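PDB 1XKY: dihydrodipicolinate synthase from Bacillus anthracis, which probably catalyses the aldol-type condensation of pyruvate with aspartate semialdehyde that opens the lysine branch of bacterial biosynthesis. Local coordinates for residues S90-T104 against Q128-P140. Sequence-based numbering, arbitrary orientation.
Sequences SNNTHASIDLTKKAT and QHFKAIAESTPLP
His129 reaches over to the first turn of helix 93-104, where Thr93 OG1 lies at the edge of its imidazole, in the ring plane, 2.8 Å from ND1, in a hydrogen bond. With CG anti to the backbone N (chi1 167°), the ring is carried toward the other helix; its second nitrogen, NE2, is hydrogen-bonded to a water that donates to Ser90 O, so both nitrogens of this buried ring are engaged. Ile133 CD1 lies over one face of the imidazole, near its rim, 3.4 Å above the plane. Ile133 is a knob in a hole formed by Thr93, Ser96, Ile97 and Thr100, and its branching at CB fills two sides: CD1 presses on Ser96 CB at 3.6 Å, while CG2 lies against Thr100 OG1. Such packing joins consecutive outer helices of the TIM barrel, following strands 84-87 and 110-114; the axes of the short segments cross at -28°. Threonines suit the far end, each offering a methyl and a hydroxyl. Thr100 CG2 meets Thr137 CB at 3.7 Å, the two side chains crossing nearly at right angles. Thr137 OG1 donates to Thr104 OG1 (2.9 Å), which in turn donates to Thr100 O. Thr137 OG1 itself accepts from Leu139 N, forming an ST turn. A water donates to both Thr104 OG1 and Ser136 O.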
ATOM      1  N   SER A  90       5.403 -16.398  20.110  1.00 15.43           N
ATOM      2  CA  SER A  90       4.114 -16.366  19.422  1.00 15.32           C
ATOM      3  C   SER A  90       3.456 -14.999  19.674  1.00 15.02           C
ATOM      4  O   SER A  90       4.119 -14.053  20.109  1.00 15.66           O
ATOM      5  CB  SER A  90       3.227 -17.538  19.879  1.00 15.12           C
ATOM      6  OG  SER A  90       2.884 -17.463  21.253  1.00 14.78           O
ATOM      7  N   ASN A  91       2.163 -14.899  19.385  1.00 14.77           N
ATOM      8  CA  ASN A  91       1.380 -13.695  19.664  1.00 14.72           C
ATOM      9  C   ASN A  91       0.692 -13.703  21.042  1.00 14.79           C
ATOM     10  O   ASN A  91      -0.165 -12.855  21.327  1.00 14.63           O
ATOM     11  CB  ASN A  91       0.369 -13.442  18.532  1.00 14.41           C
ATOM     12  CG  ASN A  91      -0.722 -14.506  18.435  1.00 14.30           C
ATOM     13  OD1 ASN A  91      -1.646 -14.371  17.622  1.00 17.43           O
ATOM     14  ND2 ASN A  91      -0.634 -15.555  19.250  1.00 11.91           N
ATOM     15  N   ASN A  92       1.087 -14.668  21.876  1.00 14.93           N
ATOM     16  CA  ASN A  92       0.595 -14.851  23.240  1.00 15.06           C
ATOM     17  C   ASN A  92       1.815 -14.811  24.167  1.00 15.07           C
ATOM     18  O   ASN A  92       2.674 -15.702  24.125  1.00 14.45           O
ATOM     19  CB  ASN A  92      -0.137 -16.200  23.336  1.00 15.21           C
ATOM     20  CG  ASN A  92      -0.592 -16.557  24.759  1.00 15.17           C
ATOM     21  OD1 ASN A  92      -0.022 -16.111  25.744  1.00 15.11           O
ATOM     22  ND2 ASN A  92      -1.607 -17.406  24.852  1.00 14.34           N
ATOM     23  N   THR A  93       1.897 -13.779  25.001  1.00 14.98           N
ATOM     24  CA  THR A  93       3.096 -13.560  25.831  1.00 15.20           C
ATOM     25  C   THR A  93       3.322 -14.685  26.856  1.00 15.58           C
ATOM     26  O   THR A  93       4.440 -15.198  26.999  1.00 14.31           O
ATOM     27  CB  THR A  93       3.038 -12.184  26.554  1.00 15.46           C
ATOM     28  OG1 THR A  93       2.740 -11.148  25.602  1.00 15.06           O
ATOM     29  CG2 THR A  93       4.364 -11.870  27.221  1.00 15.85           C
ATOM     30  N   HIS A  94       2.249 -15.079  27.543  1.00 15.82           N
ATOM     31  CA  HIS A  94       2.317 -16.155  28.535  1.00 16.04           C
ATOM     32  C   HIS A  94       2.807 -17.466  27.901  1.00 15.77           C
ATOM     33  O   HIS A  94       3.715 -18.116  28.426  1.00 15.29           O
ATOM     34  CB  HIS A  94       0.947 -16.356  29.194  1.00 16.44           C
ATOM     35  CG  HIS A  94       0.953 -17.356  30.307  1.00 18.06           C
ATOM     36  ND1 HIS A  94       1.316 -17.032  31.597  1.00 20.36           N
ATOM     37  CD2 HIS A  94       0.650 -18.674  30.321  1.00 20.44           C
ATOM     38  CE1 HIS A  94       1.232 -18.109  32.358  1.00 20.58           C
ATOM     39  NE2 HIS A  94       0.835 -19.119  31.607  1.00 20.33           N
ATOM     40  N   ALA A  95       2.215 -17.837  26.769  1.00 15.20           N
ATOM     41  CA  ALA A  95       2.618 -19.052  26.063  1.00 15.40           C
ATOM     42  C   ALA A  95       4.069 -18.956  25.589  1.00 15.66           C
ATOM     43  O   ALA A  95       4.795 -19.945  25.629  1.00 15.44           O
ATOM     44  CB  ALA A  95       1.684 -19.333  24.889  1.00 15.30           C
ATOM     45  N   SER A  96       4.482 -17.762  25.166  1.00 15.75           N
ATOM     46  CA  SER A  96       5.845 -17.536  24.679  1.00 16.09           C
ATOM     47  C   SER A  96       6.883 -17.735  25.785  1.00 16.54           C
ATOM     48  O   SER A  96       7.944 -18.315  25.542  1.00 16.78           O
ATOM     49  CB  SER A  96       5.981 -16.143  24.049  1.00 16.32           C
ATOM     50  OG  SER A  96       5.144 -15.995  22.914  1.00 15.44           O
ATOM     51  N   ILE A  97       6.576 -17.260  26.989  1.00 17.31           N
ATOM     52  CA  ILE A  97       7.407 -17.528  28.169  1.00 17.86           C
ATOM     53  C   ILE A  97       7.502 -19.039  28.449  1.00 18.19           C
ATOM     54  O   ILE A  97       8.591 -19.570  28.643  1.00 17.81           O
ATOM     55  CB  ILE A  97       6.886 -16.759  29.412  1.00 17.96           C
ATOM     56  CG1 ILE A  97       7.208 -15.262  29.262  1.00 18.15           C
ATOM     57  CG2 ILE A  97       7.485 -17.326  30.704  1.00 17.96           C
ATOM     58  CD1 ILE A  97       6.452 -14.348  30.209  1.00 17.83           C
ATOM     59  N   ASP A  98       6.369 -19.732  28.451  1.00 18.70           N
ATOM     60  CA  ASP A  98       6.380 -21.177  28.667  1.00 19.39           C
ATOM     61  C   ASP A  98       7.305 -21.895  27.677  1.00 18.48           C
ATOM     62  O   ASP A  98       8.184 -22.651  28.082  1.00 17.54           O
ATOM     63  CB  ASP A  98       4.980 -21.769  28.559  1.00 20.14           C
ATOM     64  CG  ASP A  98       4.938 -23.225  28.984  1.00 23.96           C
ATOM     65  OD1 ASP A  98       5.159 -23.504  30.184  1.00 28.56           O
ATOM     66  OD2 ASP A  98       4.702 -24.096  28.114  1.00 29.29           O
ATOM     67  N   LEU A  99       7.097 -21.664  26.382  1.00 17.97           N
ATOM     68  CA  LEU A  99       7.880 -22.366  25.356  1.00 17.55           C
ATOM     69  C   LEU A  99       9.359 -21.973  25.418  1.00 17.31           C
ATOM     70  O   LEU A  99      10.240 -22.782  25.137  1.00 16.77           O
ATOM     71  CB  LEU A  99       7.307 -22.104  23.960  1.00 17.64           C
ATOM     72  CG  LEU A  99       7.900 -22.885  22.787  1.00 16.92           C
ATOM     73  CD1 LEU A  99       7.794 -24.402  23.007  1.00 18.06           C
ATOM     74  CD2 LEU A  99       7.212 -22.489  21.514  1.00 15.98           C
ATOM     75  N   THR A 100       9.625 -20.731  25.801  1.00 17.76           N
ATOM     76  CA  THR A 100      10.992 -20.243  25.936  1.00 17.79           C
ATOM     77  C   THR A 100      11.724 -21.010  27.045  1.00 18.13           C
ATOM     78  O   THR A 100      12.884 -21.402  26.861  1.00 17.96           O
ATOM     79  CB  THR A 100      11.015 -18.715  26.145  1.00 17.86           C
ATOM     80  OG1 THR A 100      10.516 -18.070  24.958  1.00 17.74           O
ATOM     81  CG2 THR A 100      12.416 -18.206  26.430  1.00 17.73           C
ATOM     82  N   LYS A 101      11.033 -21.249  28.164  1.00 18.17           N
ATOM     83  CA  LYS A 101      11.564 -22.068  29.265  1.00 18.61           C
ATOM     84  C   LYS A 101      11.877 -23.471  28.785  1.00 18.02           C
ATOM     85  O   LYS A 101      12.944 -23.995  29.056  1.00 17.15           O
ATOM     86  CB  LYS A 101      10.571 -22.186  30.429  1.00 19.14           C
ATOM     87  CG  LYS A 101      10.084 -20.879  31.039  1.00 21.96           C
ATOM     88  CD  LYS A 101      11.000 -20.334  32.112  1.00 24.50           C
ATOM     89  CE  LYS A 101      10.437 -19.053  32.721  1.00 24.68           C
ATOM     90  NZ  LYS A 101       9.108 -19.259  33.361  1.00 28.74           N
ATOM     91  N   LYS A 102      10.924 -24.079  28.085  1.00 17.85           N
ATOM     92  CA  LYS A 102      11.092 -25.430  27.572  1.00 18.13           C
ATOM     93  C   LYS A 102      12.272 -25.545  26.603  1.00 18.11           C
ATOM     94  O   LYS A 102      13.069 -26.478  26.706  1.00 18.18           O
ATOM     95  CB  LYS A 102       9.795 -25.930  26.930  1.00 18.35           C
ATOM     96  CG  LYS A 102       8.719 -26.291  27.949  1.00 19.33           C
ATOM     97  CD  LYS A 102       7.335 -26.215  27.351  1.00 21.58           C
ATOM     98  CE  LYS A 102       6.320 -27.007  28.149  1.00 23.82           C
ATOM     99  NZ  LYS A 102       6.424 -26.726  29.611  1.00 27.69           N
ATOM    100  N   ALA A 103      12.394 -24.598  25.677  1.00 18.22           N
ATOM    101  CA  ALA A 103      13.557 -24.550  24.784  1.00 18.56           C
ATOM    102  C   ALA A 103      14.865 -24.399  25.570  1.00 18.94           C
ATOM    103  O   ALA A 103      15.852 -25.071  25.274  1.00 18.55           O
ATOM    104  CB  ALA A 103      13.417 -23.426  23.771  1.00 18.38           C
ATOM    105  N   THR A 104      14.864 -23.530  26.580  1.00 19.22           N
ATOM    106  CA  THR A 104      16.056 -23.318  27.400  1.00 19.63           C
ATOM    107  C   THR A 104      16.470 -24.629  28.084  1.00 20.37           C
ATOM    108  O   THR A 104      17.658 -24.966  28.136  1.00 20.46           O
ATOM    109  CB  THR A 104      15.820 -22.221  28.467  1.00 19.85           C
ATOM    110  OG1 THR A 104      15.544 -20.976  27.821  1.00 19.07           O
ATOM    111  CG2 THR A 104      17.033 -22.050  29.380  1.00 19.76           C
ATOM    112  N   GLN A 128       6.654  -4.437  26.030  1.00 16.53           N
ATOM    113  CA  GLN A 128       6.380  -5.221  27.234  1.00 16.54           C
ATOM    114  C   GLN A 128       6.398  -6.728  26.964  1.00 15.93           C
ATOM    115  O   GLN A 128       6.834  -7.517  27.802  1.00 15.73           O
ATOM    116  CB  GLN A 128       5.045  -4.809  27.854  1.00 16.78           C
ATOM    117  CG  GLN A 128       5.002  -3.368  28.358  1.00 17.75           C
ATOM    118  CD  GLN A 128       6.016  -3.048  29.463  1.00 19.03           C
ATOM    119  OE1 GLN A 128       6.450  -1.895  29.592  1.00 21.74           O
ATOM    120  NE2 GLN A 128       6.396  -4.051  30.255  1.00 16.02           N
ATOM    121  N   HIS A 129       5.943  -7.114  25.778  1.00 15.53           N
ATOM    122  CA  HIS A 129       5.918  -8.516  25.358  1.00 14.92           C
ATOM    123  C   HIS A 129       7.336  -9.084  25.311  1.00 14.72           C
ATOM    124  O   HIS A 129       7.632 -10.078  25.972  1.00 14.67           O
ATOM    125  CB  HIS A 129       5.205  -8.599  23.998  1.00 14.83           C
ATOM    126  CG  HIS A 129       5.354  -9.903  23.274  1.00 14.91           C
ATOM    127  ND1 HIS A 129       4.525 -10.983  23.501  1.00 15.98           N
ATOM    128  CD2 HIS A 129       6.184 -10.268  22.268  1.00 14.78           C
ATOM    129  CE1 HIS A 129       4.858 -11.966  22.679  1.00 16.44           C
ATOM    130  NE2 HIS A 129       5.864 -11.560  21.925  1.00 14.99           N
ATOM    131  N   PHE A 130       8.206  -8.428  24.548  1.00 14.35           N
ATOM    132  CA  PHE A 130       9.579  -8.896  24.345  1.00 14.55           C
ATOM    133  C   PHE A 130      10.393  -8.810  25.636  1.00 14.94           C
ATOM    134  O   PHE A 130      11.162  -9.710  25.952  1.00 14.31           O
ATOM    135  CB  PHE A 130      10.262  -8.081  23.244  1.00 14.18           C
ATOM    136  CG  PHE A 130       9.742  -8.363  21.851  1.00 13.77           C
ATOM    137  CD1 PHE A 130       9.702  -9.658  21.355  1.00 14.16           C
ATOM    138  CD2 PHE A 130       9.328  -7.322  21.025  1.00 13.97           C
ATOM    139  CE1 PHE A 130       9.249  -9.916  20.060  1.00 14.48           C
ATOM    140  CE2 PHE A 130       8.868  -7.572  19.731  1.00 14.18           C
ATOM    141  CZ  PHE A 130       8.837  -8.865  19.248  1.00 13.75           C
ATOM    142  N   LYS A 131      10.206  -7.721  26.381  1.00 15.56           N
ATOM    143  CA  LYS A 131      10.857  -7.546  27.683  1.00 16.13           C
ATOM    144  C   LYS A 131      10.528  -8.686  28.646  1.00 16.06           C
ATOM    145  O   LYS A 131      11.428  -9.239  29.284  1.00 16.24           O
ATOM    146  CB  LYS A 131      10.461  -6.193  28.295  1.00 16.28           C
ATOM    147  CG  LYS A 131      11.071  -5.909  29.672  1.00 18.21           C
ATOM    148  CD  LYS A 131      10.838  -4.468  30.069  1.00 20.47           C
ATOM    149  CE  LYS A 131      11.485  -4.135  31.399  1.00 22.29           C
ATOM    150  NZ  LYS A 131      10.721  -4.716  32.525  1.00 24.57           N
ATOM    151  N   ALA A 132       9.248  -9.038  28.742  1.00 16.02           N
ATOM    152  CA  ALA A 132       8.801 -10.111  29.635  1.00 16.05           C
ATOM    153  C   ALA A 132       9.357 -11.489  29.258  1.00 16.16           C
ATOM    154  O   ALA A 132       9.720 -12.276  30.134  1.00 16.06           O
ATOM    155  CB  ALA A 132       7.277 -10.161  29.679  1.00 16.12           C
ATOM    156  N   ILE A 133       9.407 -11.790  27.961  1.00 16.23           N
ATOM    157  CA  ILE A 133       9.937 -13.077  27.499  1.00 16.36           C
ATOM    158  C   ILE A 133      11.439 -13.124  27.762  1.00 16.66           C
ATOM    159  O   ILE A 133      11.941 -14.099  28.321  1.00 16.34           O
ATOM    160  CB  ILE A 133       9.635 -13.349  26.000  1.00 16.19           C
ATOM    161  CG1 ILE A 133       8.129 -13.340  25.741  1.00 15.88           C
ATOM    162  CG2 ILE A 133      10.244 -14.704  25.548  1.00 16.06           C
ATOM    163  CD1 ILE A 133       7.775 -13.047  24.296  1.00 15.95           C
ATOM    164  N   ALA A 134      12.141 -12.054  27.394  1.00 17.19           N
ATOM    165  CA  ALA A 134      13.594 -11.964  27.592  1.00 17.83           C
ATOM    166  C   ALA A 134      13.982 -12.133  29.069  1.00 18.64           C
ATOM    167  O   ALA A 134      14.949 -12.827  29.384  1.00 18.16           O
ATOM    168  CB  ALA A 134      14.119 -10.640  27.052  1.00 17.78           C
ATOM    169  N   GLU A 135      13.219 -11.490  29.955  1.00 19.62           N
ATOM    170  CA  GLU A 135      13.408 -11.601  31.413  1.00 20.73           C
ATOM    171  C   GLU A 135      13.276 -13.023  31.948  1.00 20.88           C
ATOM    172  O   GLU A 135      13.815 -13.349  33.001  1.00 20.66           O
ATOM    173  CB  GLU A 135      12.391 -10.725  32.148  1.00 21.13           C
ATOM    174  CG  GLU A 135      12.821  -9.293  32.279  1.00 24.26           C
ATOM    175  CD  GLU A 135      11.769  -8.390  32.892  1.00 27.20           C
ATOM    176  OE1 GLU A 135      10.615  -8.838  33.093  1.00 29.65           O
ATOM    177  OE2 GLU A 135      12.107  -7.215  33.165  1.00 30.41           O
ATOM    178  N   SER A 136      12.533 -13.852  31.227  1.00 21.26           N
ATOM    179  CA  SER A 136      12.215 -15.195  31.660  1.00 21.60           C
ATOM    180  C   SER A 136      13.324 -16.197  31.337  1.00 21.23           C
ATOM    181  O   SER A 136      13.261 -17.339  31.770  1.00 21.52           O
ATOM    182  CB  SER A 136      10.894 -15.635  31.012  1.00 21.64           C
ATOM    183  OG  SER A 136      11.098 -16.089  29.690  1.00 21.68           O
ATOM    184  N   THR A 137      14.327 -15.779  30.566  1.00 20.90           N
ATOM    185  CA  THR A 137      15.392 -16.691  30.142  1.00 20.83           C
ATOM    186  C   THR A 137      16.769 -16.046  30.248  1.00 20.44           C
ATOM    187  O   THR A 137      16.916 -14.852  29.998  1.00 20.22           O
ATOM    188  CB  THR A 137      15.174 -17.199  28.679  1.00 20.73           C
ATOM    189  OG1 THR A 137      16.110 -18.240  28.384  1.00 21.26           O
ATOM    190  CG2 THR A 137      15.331 -16.080  27.655  1.00 21.37           C
ATOM    191  N   PRO A 138      17.789 -16.840  30.614  1.00 20.44           N
ATOM    192  CA  PRO A 138      19.159 -16.338  30.576  1.00 20.25           C
ATOM    193  C   PRO A 138      19.743 -16.320  29.162  1.00 19.74           C
ATOM    194  O   PRO A 138      20.802 -15.732  28.930  1.00 19.65           O
ATOM    195  CB  PRO A 138      19.908 -17.345  31.448  1.00 20.51           C
ATOM    196  CG  PRO A 138      19.165 -18.609  31.241  1.00 20.64           C
ATOM    197  CD  PRO A 138      17.734 -18.229  31.109  1.00 20.42           C
ATOM    198  N   LEU A 139      19.044 -16.950  28.225  1.00 19.37           N
ATOM    199  CA  LEU A 139      19.531 -17.081  26.855  1.00 19.22           C
ATOM    200  C   LEU A 139      19.470 -15.778  26.074  1.00 18.56           C
ATOM    201  O   LEU A 139      18.605 -14.938  26.326  1.00 18.19           O
ATOM    202  CB  LEU A 139      18.723 -18.143  26.106  1.00 19.33           C
ATOM    203  CG  LEU A 139      18.941 -19.601  26.516  1.00 19.78           C
ATOM    204  CD1 LEU A 139      18.170 -20.498  25.568  1.00 21.52           C
ATOM    205  CD2 LEU A 139      20.410 -19.957  26.514  1.00 20.81           C
ATOM    206  N   PRO A 140      20.399 -15.609  25.115  1.00 18.32           N
ATOM    207  CA  PRO A 140      20.316 -14.519  24.159  1.00 17.80           C
ATOM    208  C   PRO A 140      19.019 -14.554  23.340  1.00 17.65           C
ATOM    209  O   PRO A 140      18.479 -15.642  23.043  1.00 17.49           O
ATOM    210  CB  PRO A 140      21.529 -14.748  23.249  1.00 17.91           C
ATOM    211  CG  PRO A 140      22.446 -15.592  24.027  1.00 18.65           C
ATOM    212  CD  PRO A 140      21.598 -16.439  24.893  1.00 18.26           C
TER
HETATM  213  O   HOH W   1       6.872 -13.363  19.971  1.00 12.46           O
HETATM  214  O   HOH W   2      13.593 -19.678  29.725  1.00 32.18           O